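Side-chain contact in protein Amuc_1100 (Akkermansia muciniphila, PDB 6KNY), which is of unknown function but is probably anchored in the membrane by a transmembrane helix, which this construct lacks: residues T71-E76 / F122-I127. Residues are numbered along the deposited sequence; the frame is centred on the assembly and turned at random.
Sequences TAFQNE and FELKAI
Phe73 and Leu124 form the apolar centre of a parallel helix-helix packing, in which helices 70-91 and 117-134 run side by side with their local axes 11.0 Å apart and inclined by only 12°. Leu124 lies on the side of helix 117-134 turned towards helix 70-91, while Phe122, Glu123 and Ala126 touch Leu273 of strand 265-276 in the mixed beta-sheet.

The apolar contact is made mainly by one methyl group, CD2 of Leu124. Leu124 is directed at the neighbouring helix, and its CD2 comes to 3.4 Å from CE1 of Phe73, approaching the ring obliquely, while Leu124 CB lies 3.8 Å from the same ring carbon. The Phe73 side chain begins across the line between the helices; with CG anti to the backbone N (chi1 170°), its ring carries CE1 to the leucine. A flat, wide ring suits this buried place, since it also meets Phe104 edge-to-face and Pro112, while the branched Leu124 reaches Leu77 and Phe80 further along helix 70-91.

The polar contact sits at the more open margin. Glu76 reaches across with an extended chain towards Lys125, whose longer, flexible chain bends at chi2 and chi4 to cross it at about a right angle. Opposite charges suit this place, where Lys125 is exposed and Glu76 partly so; Lys125 NZ and Glu76 OE2 are modelled as a salt bridge, but its detailed geometry is doubtful. The other carboxylate oxygen, Glu76 OE1, passes 3.9 Å from CD2 of Leu124, the two side chains running past each other in opposite directions.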
# COMPACT_ATOMS: atom_id res chain seq x y z
N THR A 71 -11.75 4.15 -15.75
CA THR A 71 -12.87 4.40 -14.84
C THR A 71 -13.09 3.25 -13.88
O THR A 71 -13.47 3.48 -12.73
CB THR A 71 -14.15 4.73 -15.63
OG1 THR A 71 -14.81 3.53 -16.01
CG2 THR A 71 -13.81 5.53 -16.88
N ALA A 72 -12.79 2.01 -14.31
CA ALA A 72 -12.82 0.87 -13.38
C ALA A 72 -11.79 1.04 -12.26
O ALA A 72 -12.07 0.72 -11.10
CB ALA A 72 -12.58 -0.44 -14.13
N PHE A 73 -10.59 1.51 -12.59
CA PHE A 73 -9.63 1.85 -11.54
C PHE A 73 -10.22 2.88 -10.59
O PHE A 73 -10.22 2.70 -9.36
CB PHE A 73 -8.32 2.37 -12.12
CG PHE A 73 -7.41 2.96 -11.08
CD1 PHE A 73 -6.62 2.13 -10.28
CD2 PHE A 73 -7.37 4.33 -10.86
CE1 PHE A 73 -5.79 2.67 -9.30
CE2 PHE A 73 -6.53 4.87 -9.88
CZ PHE A 73 -5.74 4.03 -9.11
N GLN A 74 -10.70 4.00 -11.14
CA GLN A 74 -11.23 5.09 -10.33
C GLN A 74 -12.39 4.62 -9.46
O GLN A 74 -12.51 5.01 -8.30
CB GLN A 74 -11.66 6.22 -11.25
CG GLN A 74 -11.78 7.55 -10.60
CD GLN A 74 -11.89 8.65 -11.63
OE1 GLN A 74 -12.50 8.45 -12.69
NE2 GLN A 74 -11.28 9.79 -11.35
N ASN A 75 -13.24 3.76 -10.02
CA ASN A 75 -14.37 3.24 -9.26
C ASN A 75 -13.89 2.31 -8.15
O ASN A 75 -14.43 2.31 -7.04
CB ASN A 75 -15.34 2.55 -10.23
CG ASN A 75 -16.20 1.49 -9.57
OD1 ASN A 75 -17.15 1.81 -8.86
ND2 ASN A 75 -15.87 0.23 -9.81
N GLU A 76 -12.83 1.53 -8.42
CA GLU A 76 -12.25 0.70 -7.36
C GLU A 76 -11.60 1.56 -6.28
O GLU A 76 -11.71 1.27 -5.08
CB GLU A 76 -11.23 -0.28 -7.96
CG GLU A 76 -10.69 -1.29 -6.97
CD GLU A 76 -9.66 -2.23 -7.58
OE1 GLU A 76 -8.91 -1.79 -8.49
OE2 GLU A 76 -9.61 -3.41 -7.18
N PHE A 122 -2.86 -3.04 -9.70
CA PHE A 122 -2.02 -3.88 -8.86
C PHE A 122 -1.56 -3.10 -7.63
O PHE A 122 -1.69 -3.58 -6.50
CB PHE A 122 -0.81 -4.39 -9.64
CG PHE A 122 0.28 -4.95 -8.76
CD1 PHE A 122 0.19 -6.25 -8.27
CD2 PHE A 122 1.37 -4.17 -8.40
CE1 PHE A 122 1.18 -6.76 -7.44
CE2 PHE A 122 2.37 -4.69 -7.58
CZ PHE A 122 2.28 -5.97 -7.11
N GLU A 123 -1.05 -1.89 -7.84
CA GLU A 123 -0.53 -1.09 -6.73
C GLU A 123 -1.64 -0.72 -5.76
O GLU A 123 -1.46 -0.78 -4.54
CB GLU A 123 0.17 0.16 -7.25
CG GLU A 123 0.98 0.83 -6.17
CD GLU A 123 1.78 2.01 -6.67
OE1 GLU A 123 1.37 2.64 -7.67
OE2 GLU A 123 2.81 2.32 -6.04
N LEU A 124 -2.80 -0.33 -6.28
CA LEU A 124 -3.93 -0.01 -5.43
C LEU A 124 -4.39 -1.22 -4.62
O LEU A 124 -4.69 -1.10 -3.43
CB LEU A 124 -5.07 0.54 -6.29
CG LEU A 124 -6.45 0.72 -5.62
CD1 LEU A 124 -6.35 1.54 -4.32
CD2 LEU A 124 -7.45 1.34 -6.61
N LYS A 125 -4.46 -2.40 -5.25
CA LYS A 125 -4.91 -3.58 -4.50
C LYS A 125 -3.93 -3.93 -3.39
O LYS A 125 -4.34 -4.30 -2.29
CB LYS A 125 -5.11 -4.78 -5.43
CG LYS A 125 -6.40 -4.68 -6.26
CD LYS A 125 -7.53 -5.66 -5.81
CE LYS A 125 -8.72 -5.76 -6.79
NZ LYS A 125 -10.08 -5.54 -6.20
N ALA A 126 -2.62 -3.81 -3.66
CA ALA A 126 -1.62 -4.12 -2.64
C ALA A 126 -1.66 -3.11 -1.48
O ALA A 126 -1.62 -3.50 -0.30
CB ALA A 126 -0.22 -4.15 -3.27
N ILE A 127 -1.72 -1.82 -1.81
CA ILE A 127 -1.77 -0.79 -0.77
C ILE A 127 -3.07 -0.91 0.03
O ILE A 127 -3.06 -0.87 1.27
CB ILE A 127 -1.61 0.62 -1.38
CG1 ILE A 127 -0.22 0.78 -2.00
CG2 ILE A 127 -1.88 1.72 -0.30
CD1 ILE A 127 -0.00 2.10 -2.78